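Local coordinates for protein PrgZ (Enterococcus faecalis, PDB 4FAJ) that acts as a membrane-anchored extracellular receptor that binds a peptide pheromone, probably in support of peptide uptake into the cell, at residues T314-T319 with G468-Y473; G365-E370 with S478-F483; K379-E384 with E513-E518. All coordinates share one frame; numbering follows the deposited sequence.

Overall arrangement
In this solute-binding protein three contacts lead away from the peptide-binding sheet. Their first segments, 314-319, 365-370 and 379-384, come in the same order along the chain as their partners, 468-473, 478-483 and 513-518. Interaction 1 joins strands 311-324 and 464-470, interaction 2 sets a loop on helix 477-480, and interaction 3 sets the same long loop on helix 510-524. Centres of interactions 1 and 2 lie about 9 Å apart, as do those of 2 and 3; those of 1 and 3 are about 16 Å apart. Interaction 2 touches both others, T319 meeting V366 and E518 meeting V367, and so connects the strands beside the bound peptide to helix 510-524.

Interaction 1: T314-T319 with G468-Y473; sequences TLMANT and GWQADY
N318 and Q470 illustrate how a non-hydrogen-bonded antiparallel pair can still be joined through its side chains. Both project from the same face of the sheet, their CA atoms 4.0 Å apart, yet the side chains cross at about a right angle and the two amide planes are turned 74° against each other. Bent at chi2, Q470 brings OE1 alongside N318, 3.5 Å from its CB, where it also touches M316 CB. A water closes the gap between the carbonyl ends, donating to N318 OD1 and, at 2.6 Å, to Q470 OE1. With CG anti to the backbone N (chi1 177°), N318 carries ND2 back across to W469 O, a weak bond; that same nitrogen also hydrogen-bonds a polar side chain of the bound peptide.

The backbone supplies the regular part of the join. T319 and W469 form a hydrogen-bonded pair, T319 N to W469 O and W469 N to T319 O both 3.0 Å. At A317, centre of an inverse gamma turn, the strand turns a corner; A317 O accepts A471 N at 2.9 Å while the two alanine methyls meet.

G468 and W469 pair in antiparallel fashion with the peptide, which extends the sheet. Strand 528-539 pairs antiparallel with strand 311-324 in the same sheet, contacted by N318 and T319, and helix 477-480 packs against T319 and A471.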
# COMPACT_ATOMS: atom_id res chain seq x y z
N THR A 314 -16.27 -3.15 -3.82
CA THR A 314 -15.95 -2.43 -2.60
C THR A 314 -14.91 -1.38 -2.93
O THR A 314 -13.85 -1.71 -3.47
CB THR A 314 -15.40 -3.38 -1.52
OG1 THR A 314 -16.24 -4.53 -1.39
CG2 THR A 314 -15.30 -2.65 -0.14
N LEU A 315 -15.20 -0.11 -2.63
CA LEU A 315 -14.32 1.00 -2.98
C LEU A 315 -13.17 1.08 -2.00
O LEU A 315 -13.39 1.02 -0.79
CB LEU A 315 -15.09 2.33 -2.98
CG LEU A 315 -14.33 3.57 -3.47
CD1 LEU A 315 -14.02 3.42 -4.96
CD2 LEU A 315 -15.14 4.84 -3.21
N MET A 316 -11.95 1.19 -2.52
CA MET A 316 -10.74 1.20 -1.70
C MET A 316 -10.13 2.60 -1.61
O MET A 316 -10.32 3.41 -2.51
CB MET A 316 -9.71 0.27 -2.31
CG MET A 316 -10.13 -1.17 -2.45
SD MET A 316 -10.09 -2.05 -0.87
CE MET A 316 -11.83 -2.26 -0.57
N ALA A 317 -9.38 2.86 -0.53
CA ALA A 317 -8.63 4.12 -0.36
C ALA A 317 -7.30 4.02 -1.11
O ALA A 317 -6.21 4.03 -0.51
CB ALA A 317 -8.41 4.42 1.14
N ASN A 318 -7.40 3.93 -2.43
CA ASN A 318 -6.30 3.48 -3.27
C ASN A 318 -6.36 4.26 -4.59
O ASN A 318 -7.33 4.14 -5.32
CB ASN A 318 -6.47 1.96 -3.44
CG ASN A 318 -5.44 1.28 -4.35
OD1 ASN A 318 -5.63 0.09 -4.68
ND2 ASN A 318 -4.34 1.96 -4.72
N THR A 319 -5.35 5.08 -4.85
CA THR A 319 -5.26 5.85 -6.09
C THR A 319 -4.19 5.22 -6.98
O THR A 319 -3.07 4.97 -6.52
CB THR A 319 -4.89 7.32 -5.80
OG1 THR A 319 -5.91 7.93 -4.99
CG2 THR A 319 -4.73 8.11 -7.12
N GLY A 468 0.46 2.73 -7.92
CA GLY A 468 -0.45 3.37 -6.99
C GLY A 468 -0.12 3.17 -5.53
O GLY A 468 0.86 2.51 -5.17
N TRP A 469 -0.96 3.77 -4.69
CA TRP A 469 -0.78 3.73 -3.24
C TRP A 469 -2.14 3.44 -2.63
O TRP A 469 -3.14 4.05 -3.05
CB TRP A 469 -0.27 5.09 -2.75
CG TRP A 469 0.05 5.12 -1.26
CD1 TRP A 469 -0.70 5.65 -0.25
CD2 TRP A 469 1.22 4.60 -0.64
NE1 TRP A 469 -0.07 5.49 0.96
CE2 TRP A 469 1.12 4.84 0.75
CE3 TRP A 469 2.35 3.93 -1.13
CZ2 TRP A 469 2.10 4.45 1.65
CZ3 TRP A 469 3.34 3.54 -0.23
CH2 TRP A 469 3.20 3.80 1.14
N GLN A 470 -2.18 2.51 -1.68
CA GLN A 470 -3.34 2.38 -0.80
C GLN A 470 -2.99 2.94 0.57
O GLN A 470 -1.95 2.59 1.12
CB GLN A 470 -3.81 0.94 -0.65
CG GLN A 470 -4.83 0.77 0.50
CD GLN A 470 -5.87 -0.28 0.26
OE1 GLN A 470 -6.46 -0.33 -0.82
NE2 GLN A 470 -6.15 -1.10 1.29
N ALA A 471 -3.86 3.80 1.10
CA ALA A 471 -3.63 4.40 2.41
C ALA A 471 -3.36 3.30 3.42
O ALA A 471 -4.01 2.26 3.39
CB ALA A 471 -4.82 5.21 2.86
N ASP A 472 -2.40 3.54 4.31
CA ASP A 472 -2.10 2.64 5.41
C ASP A 472 -2.98 3.00 6.62
O ASP A 472 -3.25 2.15 7.45
CB ASP A 472 -0.62 2.73 5.81
CG ASP A 472 0.31 2.19 4.74
OD1 ASP A 472 -0.02 1.17 4.08
OD2 ASP A 472 1.39 2.79 4.56
N TYR A 473 -3.38 4.27 6.71
CA TYR A 473 -4.28 4.75 7.77
C TYR A 473 -5.15 5.92 7.24
O TYR A 473 -4.82 6.52 6.22
CB TYR A 473 -3.50 5.17 9.03
CG TYR A 473 -2.33 6.11 8.77
CD1 TYR A 473 -1.11 5.63 8.28
CD2 TYR A 473 -2.45 7.47 9.01
CE1 TYR A 473 -0.06 6.50 8.03
CE2 TYR A 473 -1.39 8.35 8.78
CZ TYR A 473 -0.21 7.86 8.29
OH TYR A 473 0.83 8.75 8.05
O HOH W 1 -6.70 -1.94 -2.89

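Interaction 2: G365-E370 with S478-F483. With ZN (zinc ion), chain H.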
# COMPACT_ATOMS: atom_id res chain seq x y z
N GLY A 365 -8.32 13.96 -7.28
CA GLY A 365 -7.08 14.52 -6.76
C GLY A 365 -6.14 13.38 -6.43
O GLY A 365 -6.40 12.22 -6.79
N VAL A 366 -5.05 13.68 -5.73
CA VAL A 366 -4.13 12.64 -5.27
C VAL A 366 -4.82 11.75 -4.23
O VAL A 366 -4.70 10.52 -4.27
CB VAL A 366 -2.85 13.28 -4.69
CG1 VAL A 366 -1.98 12.28 -3.96
CG2 VAL A 366 -2.05 14.01 -5.81
N VAL A 367 -5.53 12.38 -3.30
CA VAL A 367 -6.16 11.68 -2.18
C VAL A 367 -7.51 11.14 -2.64
O VAL A 367 -8.26 11.85 -3.31
CB VAL A 367 -6.37 12.61 -0.96
CG1 VAL A 367 -7.10 11.88 0.15
CG2 VAL A 367 -5.04 13.13 -0.46
N PRO A 368 -7.79 9.86 -2.33
CA PRO A 368 -9.07 9.26 -2.71
C PRO A 368 -10.27 9.70 -1.85
O PRO A 368 -10.09 10.18 -0.76
CB PRO A 368 -8.83 7.77 -2.54
CG PRO A 368 -7.75 7.65 -1.51
CD PRO A 368 -6.90 8.87 -1.68
N LYS A 369 -11.47 9.49 -2.39
CA LYS A 369 -12.71 9.81 -1.67
C LYS A 369 -13.04 8.73 -0.64
O LYS A 369 -12.57 7.59 -0.74
CB LYS A 369 -13.88 9.95 -2.66
CG LYS A 369 -13.75 11.14 -3.57
CD LYS A 369 -14.60 11.02 -4.84
CE LYS A 369 -15.87 11.80 -4.79
NZ LYS A 369 -16.44 11.91 -6.19
N GLU A 370 -13.87 9.12 0.33
CA GLU A 370 -14.42 8.23 1.37
C GLU A 370 -13.38 7.67 2.32
O GLU A 370 -13.61 6.65 2.95
CB GLU A 370 -15.22 7.05 0.76
CG GLU A 370 -16.09 7.37 -0.43
CD GLU A 370 -17.09 8.45 -0.16
OE1 GLU A 370 -17.52 8.62 1.01
OE2 GLU A 370 -17.47 9.14 -1.14
N SER A 478 -1.04 9.93 4.77
CA SER A 478 -0.55 8.62 4.28
C SER A 478 -0.18 8.73 2.79
O SER A 478 0.87 8.22 2.37
CB SER A 478 -1.58 7.50 4.52
OG SER A 478 -1.09 6.26 4.03
N PHE A 479 -0.99 9.45 2.01
CA PHE A 479 -0.67 9.72 0.61
C PHE A 479 0.36 10.82 0.39
O PHE A 479 1.32 10.65 -0.37
CB PHE A 479 -1.93 10.12 -0.16
CG PHE A 479 -2.75 8.95 -0.60
CD1 PHE A 479 -3.63 8.35 0.27
CD2 PHE A 479 -2.63 8.44 -1.90
CE1 PHE A 479 -4.38 7.26 -0.12
CE2 PHE A 479 -3.41 7.35 -2.30
CZ PHE A 479 -4.26 6.76 -1.41
N LEU A 480 0.15 11.96 1.05
CA LEU A 480 0.90 13.18 0.74
C LEU A 480 2.38 13.09 1.16
O LEU A 480 3.25 13.65 0.49
CB LEU A 480 0.19 14.43 1.31
CG LEU A 480 -1.25 14.66 0.83
CD1 LEU A 480 -1.96 15.82 1.59
CD2 LEU A 480 -1.31 14.93 -0.69
N ALA A 481 2.66 12.33 2.22
CA ALA A 481 4.06 12.09 2.64
C ALA A 481 4.92 11.45 1.55
O ALA A 481 6.14 11.66 1.52
CB ALA A 481 4.10 11.23 3.91
N ASN A 482 4.31 10.70 0.63
CA ASN A 482 5.06 10.03 -0.44
C ASN A 482 5.69 10.96 -1.47
O ASN A 482 6.54 10.53 -2.24
CB ASN A 482 4.17 9.03 -1.18
CG ASN A 482 3.67 7.93 -0.28
OD1 ASN A 482 4.29 7.61 0.73
ND2 ASN A 482 2.53 7.37 -0.63
N PHE A 483 5.25 12.22 -1.51
CA PHE A 483 5.80 13.18 -2.44
C PHE A 483 6.75 14.18 -1.78
O PHE A 483 7.21 15.12 -2.43
CB PHE A 483 4.66 13.84 -3.23
CG PHE A 483 3.81 12.81 -3.92
CD1 PHE A 483 4.28 12.16 -5.04
CD2 PHE A 483 2.60 12.41 -3.37
CE1 PHE A 483 3.53 11.15 -5.66
CE2 PHE A 483 1.85 11.42 -3.97
CZ PHE A 483 2.31 10.79 -5.11
ZN ZN H . -18.76 10.64 -0.27
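P368 places its CD over one face of the F479 ring, the two side chains coming from opposite directions. This is a CH-pi contact: P368 CD stands 3.6 Å from the ring centroid, 24° off the normal and displaced toward the rim, with CG just beyond the rim next to CE1 and CZ. Next to it V366 and V367 each bring one branch to the other segment. V366 CG1, placed anti to the backbone N (chi1 169°), slides past F483 to lie 3.9 Å from its CE2, and it also touches L480 CD2. That leucine methyl is shared, because V367 CG2 approaches it to 4.1 Å from a side chain running at about a right angle to the leucine. No hydrogen bond links the two segments, and the side-chain contacts are apolar.

The receptor is OppA-like, with the type 2 periplasmic-binding fold, and here the loop that follows strand 361-362 settles on helix 477-480 and the 3-10 turn after it.

Polar bonds from a second shell fix the loop backbone. V366 O accepts the hydroxyl of T319, V367 N donates to E518 OE2, and E370 N donates to D380 OD2. The F479 ring, in turn, meets W469 edge-to-face, which ties it to the strand beside the peptide. At the exposed end of segment 365-370, E370 binds a zinc ion unevenly, OE2 at 2.2 Å and OE1 at 2.7 Å.

Interaction 3: K379-E384 with E513-E518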
# COMPACT_ATOMS: atom_id res chain seq x y z
N LYS A 379 -16.62 16.83 6.52
CA LYS A 379 -16.46 16.84 5.06
C LYS A 379 -15.32 15.91 4.63
O LYS A 379 -14.28 15.86 5.28
CB LYS A 379 -16.15 18.25 4.55
CG LYS A 379 -17.24 19.29 4.69
CD LYS A 379 -16.66 20.66 4.27
CE LYS A 379 -17.71 21.76 4.23
NZ LYS A 379 -17.27 22.85 3.33
N ASP A 380 -15.54 15.18 3.54
CA ASP A 380 -14.50 14.38 2.88
C ASP A 380 -13.35 15.31 2.50
O ASP A 380 -13.60 16.41 2.01
CB ASP A 380 -15.10 13.71 1.63
CG ASP A 380 -14.23 12.60 1.06
OD1 ASP A 380 -12.99 12.69 1.11
OD2 ASP A 380 -14.80 11.63 0.51
N PHE A 381 -12.11 14.88 2.73
CA PHE A 381 -10.91 15.66 2.32
C PHE A 381 -10.87 15.85 0.80
O PHE A 381 -10.45 16.90 0.28
CB PHE A 381 -9.63 14.94 2.77
CG PHE A 381 -8.36 15.70 2.46
CD1 PHE A 381 -7.87 16.65 3.34
CD2 PHE A 381 -7.63 15.42 1.31
CE1 PHE A 381 -6.68 17.33 3.07
CE2 PHE A 381 -6.46 16.13 1.03
CZ PHE A 381 -5.99 17.08 1.92
N ALA A 382 -11.29 14.80 0.09
CA ALA A 382 -11.28 14.81 -1.36
C ALA A 382 -12.60 15.39 -1.88
O ALA A 382 -13.42 14.69 -2.46
CB ALA A 382 -11.05 13.38 -1.87
N ASN A 383 -12.82 16.69 -1.67
CA ASN A 383 -14.10 17.31 -2.04
C ASN A 383 -14.01 18.36 -3.14
O ASN A 383 -14.94 19.15 -3.33
CB ASN A 383 -14.78 17.89 -0.80
CG ASN A 383 -13.98 19.00 -0.15
OD1 ASN A 383 -12.81 19.22 -0.45
ND2 ASN A 383 -14.62 19.69 0.78
N GLU A 384 -12.89 18.35 -3.87
CA GLU A 384 -12.67 19.27 -4.98
C GLU A 384 -12.25 18.49 -6.21
O GLU A 384 -11.45 17.56 -6.12
CB GLU A 384 -11.57 20.28 -4.63
CG GLU A 384 -11.97 21.33 -3.63
CD GLU A 384 -10.86 22.32 -3.36
OE1 GLU A 384 -10.35 22.93 -4.33
OE2 GLU A 384 -10.51 22.52 -2.18
N GLU A 513 -4.06 23.15 5.43
CA GLU A 513 -2.69 23.22 4.94
C GLU A 513 -2.32 22.01 4.10
O GLU A 513 -1.64 22.16 3.08
CB GLU A 513 -1.69 23.41 6.09
CG GLU A 513 -1.89 24.72 6.84
CD GLU A 513 -1.73 25.94 5.96
OE1 GLU A 513 -0.59 26.22 5.53
OE2 GLU A 513 -2.75 26.62 5.69
N LEU A 514 -2.77 20.83 4.51
CA LEU A 514 -2.58 19.63 3.71
C LEU A 514 -3.31 19.72 2.37
O LEU A 514 -2.81 19.23 1.37
CB LEU A 514 -3.03 18.37 4.46
CG LEU A 514 -2.23 17.98 5.70
CD1 LEU A 514 -2.75 16.64 6.27
CD2 LEU A 514 -0.73 17.92 5.43
N LYS A 515 -4.48 20.35 2.34
CA LYS A 515 -5.18 20.54 1.07
C LYS A 515 -4.41 21.50 0.16
O LYS A 515 -4.38 21.32 -1.06
CB LYS A 515 -6.62 21.03 1.28
CG LYS A 515 -7.52 20.88 0.05
CD LYS A 515 -7.73 19.41 -0.29
CE LYS A 515 -8.70 19.16 -1.39
NZ LYS A 515 -8.71 17.71 -1.74
N LYS A 516 -3.78 22.51 0.76
CA LYS A 516 -2.92 23.41 -0.00
C LYS A 516 -1.77 22.63 -0.62
O LYS A 516 -1.39 22.88 -1.76
CB LYS A 516 -2.37 24.54 0.86
CG LYS A 516 -3.35 25.65 1.18
CD LYS A 516 -2.72 26.65 2.16
CE LYS A 516 -3.71 27.75 2.55
NZ LYS A 516 -3.18 28.61 3.66
N ALA A 517 -1.19 21.71 0.16
CA ALA A 517 -0.08 20.89 -0.34
C ALA A 517 -0.55 20.06 -1.53
O ALA A 517 0.12 20.04 -2.56
CB ALA A 517 0.48 20.01 0.76
N GLU A 518 -1.70 19.40 -1.42
CA GLU A 518 -2.22 18.61 -2.55
C GLU A 518 -2.35 19.49 -3.80
O GLU A 518 -1.91 19.10 -4.89
CB GLU A 518 -3.57 17.97 -2.20
CG GLU A 518 -4.06 16.97 -3.23
CD GLU A 518 -5.44 16.41 -2.94
OE1 GLU A 518 -6.18 17.01 -2.14
OE2 GLU A 518 -5.80 15.38 -3.56
O HOH W 2 -10.22 16.71 -3.97
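K515 and F381 find each other through their torsions. F381 holds CG anti to its amide nitrogen (chi1 -177°), which sends the ring from the loop onto the helix; K515 bends at chi2 (65°) and then runs straight, so that its chain passes back along the ring in the opposite direction. K515 CD lies over one face of the phenyl group, 4.0 Å from the centroid in a CH-pi contact. Beyond it the ammonium group makes an off-centre cation-pi contact, NZ 4.4 Å from the same centroid and 35° off the normal. At the edge of the ring stands the backbone of L514, whose CB lies 4.0 Å from F381 CE1.

Three bonds grip the buried ammonium. NZ donates to F381 O at 2.8 Å, forms a salt bridge with E518 OE1 at 2.7 Å one helical turn on, and reaches a water at 2.9 Å that donates in turn to E384 O. One loop residue thus offers the lysine both its ring and its carbonyl. The E518 carboxylate is nearly parallel to that ring, and its OE1 comes 3.3 Å from F381 CE2; OE2 receives V367 N, so the carboxylate is bonded through both oxygens. E384 passes alongside the methylenes of K515, but its charge is paired with K519.

Further out, W511 meets the F381 ring edge-to-face. The loop leading from strand 361-362 to helix 391-402 is shaped locally by an Asx turn, in which D380 OD1 accepts A382 N, and by an inverse gamma turn centred on A382. Facing it, helix 510-524 presents a lysine in cation-pi contact with F381 and in an i to i+3 salt bridge with E518.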